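Local coordinates for phosphopantetheine attachment site family protein (Acinetobacter baumannii, PDB 4HKG) that probably carries aminoacyl or peptidyl intermediates on a phosphopantetheine arm, as a free-standing peptidyl carrier protein of a secondary metabolic pathway, at residues Leu17-Glu21 with Met22-Pro26; Ser42-Ala45 with Leu46-Gly50; Asp67-Thr70 with Ile71-Ala75. All blocks are in the same frame, centred on the assembly; numbering follows the deposited sequence. Where two conformers were deposited one is given.

Interaction 1: residues Leu17-Glu21 with Met22-Pro26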
loop_
_atom_site.group_PDB
_atom_site.type_symbol
_atom_site.label_atom_id
_atom_site.label_comp_id
_atom_site.label_asym_id
_atom_site.label_seq_id
_atom_site.Cartn_x
_atom_site.Cartn_y
_atom_site.Cartn_z
ATOM N N LEU A 17 2.993 -2.244 -5.925
ATOM C CA LEU A 17 1.604 -2.103 -6.344
ATOM C C LEU A 17 1.259 -0.652 -6.677
ATOM O O LEU A 17 0.630 -0.372 -7.710
ATOM C CB LEU A 17 0.644 -2.604 -5.263
ATOM C CG LEU A 17 0.675 -4.094 -4.938
ATOM C CD1 LEU A 17 -0.216 -4.367 -3.738
ATOM C CD2 LEU A 17 0.225 -4.912 -6.128
ATOM N N VAL A 18 1.649 0.267 -5.804
ATOM C CA VAL A 18 1.349 1.675 -6.002
ATOM C C VAL A 18 2.029 2.203 -7.264
ATOM O O VAL A 18 1.396 2.872 -8.086
ATOM C CB VAL A 18 1.734 2.491 -4.746
ATOM C CG1 VAL A 18 1.709 3.981 -5.032
ATOM C CG2 VAL A 18 0.817 2.131 -3.576
ATOM N N ALA A 19 3.308 1.893 -7.438
ATOM C CA ALA A 19 4.058 2.356 -8.602
ATOM C C ALA A 19 3.451 1.833 -9.903
ATOM O O ALA A 19 3.348 2.570 -10.887
ATOM C CB ALA A 19 5.517 1.951 -8.487
ATOM N N LYS A 20 3.047 0.568 -9.915
ATOM C CA LYS A 20 2.434 -0.010 -11.103
ATOM C C LYS A 20 1.124 0.701 -11.446
ATOM O O LYS A 20 0.847 0.969 -12.621
ATOM C CB LYS A 20 2.215 -1.514 -10.917
ATOM C CG LYS A 20 3.491 -2.361 -11.012
ATOM C CD LYS A 20 3.794 -2.806 -12.441
ATOM C CE LYS A 20 5.050 -3.675 -12.501
ATOM N NZ LYS A 20 5.115 -4.449 -13.777
ATOM N N GLU A 21 0.320 1.013 -10.433
ATOM C CA GLU A 21 -0.930 1.730 -10.657
ATOM C C GLU A 21 -0.694 3.169 -11.116
ATOM O O GLU A 21 -1.431 3.691 -11.954
ATOM C CB GLU A 21 -1.779 1.726 -9.391
ATOM C CG GLU A 21 -2.610 0.477 -9.228
ATOM C CD GLU A 21 -3.710 0.415 -10.266
ATOM O OE1 GLU A 21 -3.596 -0.336 -11.259
ATOM O OE2 GLU A 21 -4.714 1.137 -10.094
ATOM N N MET A 22 0.331 3.813 -10.575
ATOM C CA MET A 22 0.603 5.211 -10.898
ATOM C C MET A 22 1.425 5.354 -12.177
ATOM O O MET A 22 1.639 6.462 -12.666
ATOM C CB MET A 22 1.294 5.912 -9.724
ATOM C CG MET A 22 0.470 5.930 -8.429
ATOM S SD MET A 22 -1.224 6.552 -8.595
ATOM C CE MET A 22 -0.907 8.263 -9.030
ATOM N N ARG A 23 1.882 4.220 -12.714
ATOM C CA ARG A 23 2.686 4.160 -13.946
ATOM C C ARG A 23 4.011 4.917 -13.826
ATOM O O ARG A 23 4.420 5.625 -14.752
ATOM C CB ARG A 23 1.881 4.614 -15.176
ATOM C CG ARG A 23 0.556 3.879 -15.337
ATOM C CD ARG A 23 -0.081 4.162 -16.687
ATOM N NE ARG A 23 -1.518 3.890 -16.702
ATOM C CZ ARG A 23 -2.066 2.733 -17.059
ATOM N NH1 ARG A 23 -3.384 2.590 -17.038
ATOM N NH2 ARG A 23 -1.300 1.716 -17.434
ATOM N N VAL A 24 4.678 4.746 -12.690
ATOM C CA VAL A 24 6.001 5.323 -12.460
ATOM C C VAL A 24 6.914 4.251 -11.872
ATOM O O VAL A 24 6.442 3.201 -11.436
ATOM C CB VAL A 24 5.936 6.535 -11.504
ATOM C CG1 VAL A 24 5.014 7.615 -12.069
ATOM C CG2 VAL A 24 5.485 6.107 -10.127
ATOM N N GLU A 25 8.217 4.514 -11.849
ATOM C CA GLU A 25 9.165 3.588 -11.233
ATOM C C GLU A 25 9.048 3.628 -9.717
ATOM O O GLU A 25 8.900 4.697 -9.129
ATOM C CB GLU A 25 10.590 3.942 -11.638
ATOM C CG GLU A 25 10.822 3.889 -13.122
ATOM C CD GLU A 25 10.836 2.481 -13.673
ATOM O OE1 GLU A 25 10.802 1.511 -12.882
ATOM O OE2 GLU A 25 10.898 2.350 -14.911
ATOM N N PRO A 26 9.126 2.462 -9.058
ATOM C CA PRO A 26 8.958 2.469 -7.598
ATOM C C PRO A 26 9.969 3.330 -6.838
ATOM O O PRO A 26 9.627 3.880 -5.787
ATOM C CB PRO A 26 9.088 0.989 -7.215
ATOM C CG PRO A 26 9.687 0.312 -8.406
ATOM C CD PRO A 26 9.257 1.102 -9.600
#

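Interaction 2: residues Ser42-Ala45 with Leu46-Gly50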
loop_
_atom_site.group_PDB
_atom_site.type_symbol
_atom_site.label_atom_id
_atom_site.label_comp_id
_atom_site.label_asym_id
_atom_site.label_seq_id
_atom_site.Cartn_x
_atom_site.Cartn_y
_atom_site.Cartn_z
ATOM N N SER A 42 -9.160 7.157 -5.624
ATOM C CA SER A 42 -9.991 6.094 -5.068
ATOM C C SER A 42 -9.953 4.822 -5.900
ATOM O O SER A 42 -9.982 3.720 -5.348
ATOM C CB SER A 42 -11.435 6.574 -4.898
ATOM O OG SER A 42 -11.493 7.659 -3.979
ATOM N N ILE A 43 -9.918 4.966 -7.224
ATOM C CA ILE A 43 -9.793 3.813 -8.108
ATOM C C ILE A 43 -8.505 3.056 -7.801
ATOM O O ILE A 43 -8.502 1.825 -7.680
ATOM C CB ILE A 43 -9.848 4.241 -9.593
ATOM C CG1 ILE A 43 -11.269 4.670 -9.959
ATOM C CG2 ILE A 43 -9.380 3.119 -10.511
ATOM C CD1 ILE A 43 -11.414 5.181 -11.378
ATOM N N VAL A 44 -7.416 3.793 -7.630
ATOM C CA VAL A 44 -6.146 3.176 -7.280
ATOM C C VAL A 44 -6.203 2.557 -5.884
ATOM O O VAL A 44 -5.689 1.452 -5.666
ATOM C CB VAL A 44 -4.967 4.165 -7.419
ATOM C CG1 VAL A 44 -3.684 3.541 -6.904
ATOM C CG2 VAL A 44 -4.803 4.578 -8.868
ATOM N N ALA A 45 -6.810 3.245 -4.923
ATOM C CA ALA A 45 -6.915 2.683 -3.582
ATOM C C ALA A 45 -7.675 1.353 -3.600
ATOM O O ALA A 45 -7.292 0.404 -2.908
ATOM C CB ALA A 45 -7.572 3.668 -2.622
ATOM N N LEU A 46 -8.743 1.284 -4.383
ATOM C CA LEU A 46 -9.486 0.041 -4.538
ATOM C C LEU A 46 -8.635 -1.060 -5.198
ATOM O O LEU A 46 -8.656 -2.228 -4.771
ATOM C CB LEU A 46 -10.766 0.301 -5.332
ATOM C CG LEU A 46 -11.592 -0.930 -5.699
ATOM C CD1 LEU A 46 -12.037 -1.669 -4.440
ATOM C CD2 LEU A 46 -12.790 -0.545 -6.560
ATOM N N SER A 47 -7.881 -0.694 -6.228
ATOM C CA SER A 47 -6.969 -1.638 -6.881
ATOM C C SER A 47 -5.935 -2.193 -5.906
ATOM O O SER A 47 -5.735 -3.411 -5.817
ATOM C CB SER A 47 -6.261 -0.959 -8.059
ATOM O OG SER A 47 -5.211 -1.775 -8.569
ATOM N N VAL A 48 -5.262 -1.304 -5.190
ATOM C CA VAL A 48 -4.204 -1.701 -4.275
ATOM C C VAL A 48 -4.727 -2.546 -3.119
ATOM O O VAL A 48 -4.166 -3.600 -2.808
ATOM C CB VAL A 48 -3.435 -0.462 -3.751
ATOM C CG1 VAL A 48 -2.461 -0.850 -2.641
ATOM C CG2 VAL A 48 -2.706 0.231 -4.897
ATOM N N SER A 49 -5.801 -2.099 -2.478
ATOM C CA SER A 49 -6.351 -2.864 -1.371
ATOM C C SER A 49 -6.869 -4.227 -1.831
ATOM O O SER A 49 -6.659 -5.231 -1.147
ATOM C CB SER A 49 -7.425 -2.063 -0.626
ATOM O OG SER A 49 -8.516 -1.706 -1.464
ATOM N N GLY A 50 -7.522 -4.267 -2.991
ATOM C CA GLY A 50 -8.019 -5.518 -3.534
ATOM C C GLY A 50 -6.900 -6.494 -3.859
ATOM O O GLY A 50 -7.005 -7.698 -3.616
#

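Interaction 3: residues Asp67-Thr70 with Ile71-Ala75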
loop_
_atom_site.group_PDB
_atom_site.type_symbol
_atom_site.label_atom_id
_atom_site.label_comp_id
_atom_site.label_asym_id
_atom_site.label_seq_id
_atom_site.Cartn_x
_atom_site.Cartn_y
_atom_site.Cartn_z
ATOM N N ASP A 67 -6.741 5.813 6.315
ATOM C CA ASP A 67 -6.416 5.626 7.728
ATOM C C ASP A 67 -4.918 5.463 7.952
ATOM O O ASP A 67 -4.390 5.867 8.993
ATOM C CB ASP A 67 -7.118 4.379 8.258
ATOM C CG ASP A 67 -8.627 4.489 8.219
ATOM O OD1 ASP A 67 -9.171 5.609 8.051
ATOM O OD2 ASP A 67 -9.274 3.434 8.381
ATOM N N TYR A 68 -4.255 4.842 6.983
ATOM C CA TYR A 68 -2.815 4.572 7.006
ATOM C C TYR A 68 -2.268 5.125 5.700
ATOM O O TYR A 68 -2.103 4.393 4.727
ATOM C CB TYR A 68 -2.548 3.063 7.156
ATOM C CG TYR A 68 -3.154 2.529 8.427
ATOM C CD1 TYR A 68 -2.489 2.673 9.634
ATOM C CD2 TYR A 68 -4.419 1.935 8.437
ATOM C CE1 TYR A 68 -3.038 2.217 10.807
ATOM C CE2 TYR A 68 -4.980 1.477 9.620
ATOM C CZ TYR A 68 -4.277 1.622 10.798
ATOM O OH TYR A 68 -4.821 1.175 11.980
ATOM N N PRO A 69 -2.012 6.440 5.670
ATOM C CA PRO A 69 -1.962 7.144 4.381
ATOM C C PRO A 69 -0.611 7.199 3.673
ATOM O O PRO A 69 -0.401 8.068 2.832
ATOM C CB PRO A 69 -2.417 8.555 4.757
ATOM C CG PRO A 69 -1.906 8.728 6.140
ATOM C CD PRO A 69 -2.045 7.380 6.807
ATOM N N THR A 70 0.281 6.275 3.993
ATOM C CA THR A 70 1.564 6.181 3.306
ATOM C C THR A 70 1.856 4.703 3.112
ATOM O O THR A 70 1.253 3.845 3.761
ATOM C CB THR A 70 2.729 6.783 4.118
ATOM O OG1 THR A 70 3.019 5.915 5.215
ATOM C CG2 THR A 70 2.412 8.188 4.643
ATOM N N ILE A 71 2.798 4.401 2.234
ATOM C CA ILE A 71 3.201 3.024 2.007
ATOM C C ILE A 71 3.651 2.373 3.311
ATOM O O ILE A 71 3.219 1.260 3.646
ATOM C CB ILE A 71 4.312 2.946 0.943
ATOM C CG1 ILE A 71 3.738 3.296 -0.436
ATOM C CG2 ILE A 71 4.974 1.566 0.935
ATOM C CD1 ILE A 71 4.796 3.570 -1.464
ATOM N N ASN A 72 4.513 3.061 4.052
ATOM C CA ASN A 72 5.044 2.504 5.289
ATOM C C ASN A 72 3.983 2.363 6.386
ATOM O O ASN A 72 4.029 1.413 7.170
ATOM C CB ASN A 72 6.242 3.313 5.788
ATOM C CG ASN A 72 7.543 2.890 5.142
ATOM O OD1 ASN A 72 7.691 1.736 4.712
ATOM N ND2 ASN A 72 8.489 3.809 5.067
ATOM N N ALA A 73 3.031 3.292 6.450
ATOM C CA ALA A 73 1.971 3.195 7.458
ATOM C C ALA A 73 1.074 1.996 7.150
ATOM O O ALA A 73 0.675 1.249 8.058
ATOM C CB ALA A 73 1.159 4.481 7.526
ATOM N N LEU A 74 0.776 1.796 5.870
ATOM C CA LEU A 74 -0.037 0.654 5.474
ATOM C C LEU A 74 0.714 -0.658 5.707
ATOM O O LEU A 74 0.124 -1.643 6.153
ATOM C CB LEU A 74 -0.495 0.781 4.021
ATOM C CG LEU A 74 -1.498 -0.269 3.531
ATOM C CD1 LEU A 74 -2.802 -0.234 4.331
ATOM C CD2 LEU A 74 -1.766 -0.054 2.050
ATOM N N ALA A 75 2.018 -0.670 5.443
ATOM C CA ALA A 75 2.842 -1.848 5.715
ATOM C C ALA A 75 2.825 -2.206 7.193
ATOM O O ALA A 75 2.709 -3.384 7.553
ATOM C CB ALA A 75 4.267 -1.624 5.249
#

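Interaction 1: residues Leu17-Glu21 with Met22-Pro26
A Schellman motif ends helix 7-22, and A19 is the residue round which V24 and P26 fold back. The evidence is threefold. R23 is the first residue to leave helical geometry and has a positive phi of 61°. The amide of V24 then bonds five residues back, V24 N to A19 O at 3.1 Å, with an N-H...O angle of 162°. Inside this loop R23 N also reaches K20 O, but that bond is long and weak at 3.4 Å. An ordinary i to i+4 bond just before the reversal joins M22 N to V18 O at 2.9 Å.

The apolar contact that usually accompanies the motif is present but loose, A19 CB standing 4.5 Å from V24 CG2. Further on, E25 leads P26 over the same methyl group. P26 turns the N and CA side of its ring to A19, with P26 CA 3.6 Å from A19 CB and the ring carbons CB and CD lying farther out at similar range. A19 is buried, although the loop beyond it is largely exposed.

One residue earlier, V18 lies beside M22, one turn on and pointing the same way. V18 holds CG1 anti to its backbone N (chi1 168°), which turns that branch to M22; the position of the methionine is less certain, as it was modelled in two conformers. F35, Y38 and L40 of the following loop cover V18. E25 O accepts a hydrogen bond from T28 OG1, continuing the turn into the loop. Besides the ring of P26, the methyl of A19 meets a backbone oxygen: V24 O lies 3.3 Å from A19 CB.

Interaction 2: residues Ser42-Ala45 with Leu46-Gly50
The carbonyl oxygen of A45 is gripped twice by S49, by its backbone amide and by its hydroxyl. S49 N reaches A45 O at 2.9 Å as the regular helical bond, while S49 OG donates to A45 O at 2.8 Å. The two donors come from opposite faces of the carbonyl plane, each tilted well out of it, so they share the oxygen without competing for one position. The hydroxyl bond is the more bent at the acceptor, with a C=O...OG angle of 136°. It depends on the first torsion of S49 (chi1 60°), which sets OG between the backbone N and the carbonyl carbon and lets the hydroxyl turn back along the helix. A buried polar group is in this way satisfied within its own helix.

Three more i to i+4 bonds run in step, of which V48 N to V44 O is the shortest at 2.8 Å and nearly straight (170°). The same two residues meet through their side chains: V48 CG2 sits 4.0 Å from V44 CG1, and the two branched groups cross at a slant. V48 CG2 also lies over the backbone, 3.3 Å from V44 O. L46 N bonds to S42 O at 2.9 Å, tying the first turn. S42 follows D41 in the Gly-Xaa-Asp-Ser signature of carrier proteins, whose serine receives the phosphopantetheine, and is probably the attachment residue here. D41 OD1 accepts from V44 N at the start of the helix.

The flank of helix 42-56 bearing V44 and S47 packs on E21 of helix 7-22, with M22 also against V44, whereas L46 and S49 meet P62 in the loop that follows helix 42-56.

Interaction 3: residues Asp67-Thr70 with Ile71-Ala75
T70 caps helix 71-82 from its N-cap position, its side chain reaching to A73. T70 CB stands over the start of the helix, about 4.1 Å from N72 N. From there OG1 occupies the place between backbone N and carbonyl carbon (chi1 72°), which directs it into the first turn. It accepts from A73 N at 2.9 Å with an N-H...O angle of 158°, engaging an amide of the first turn, where the i to i+4 series has not yet begun. The same oxygen rests 3.3 Å from A73 CB, so both the amide and the methyl of A73 meet it. The backbone of T70 opens the helical series, its carbonyl O taking L74 N at 3.0 Å.

Ahead of the cap, the chain leaves helix 64-67 at Y68 and bends through P69. Y68 turns its CB against the new helix, 4.0 Å from A73 CB and a little farther from L74 CD1, while its ring stacks with that of Y77. I71 and L74 face helix 7-22, both touching I14. N72 ties the same turn to other parts of the chain, OD1 bonding to S11 OG and ND2 to D32 OD1. A73 O lies obliquely to the tyrosine ring, 3.8 Å from Y68 CD1.

How the interactions relate
Interactions 1 and 2 touch directly, their centres 12 Å apart: the end of helix 7-22 lies on the first turns of helix 42-56. E21 makes the closest contacts, its CB 3.6 Å from V44 CG1 and its CD 3.2 Å from S47 OG, with M22 and L17 also touching helix 42-56. Interaction 3 touches neither, its centre about 16 Å from that of interaction 1 and 13 Å from that of interaction 2. Loop residues link interactions 1 and 3: F35 and Y38 meet both V18 and I71, and I29 meets V24 and I71. The probable phosphopantetheine site, S42, belongs to interaction 2; interaction 1 packs against the same helix, while interaction 3 lies across the chain's centre from interaction 1.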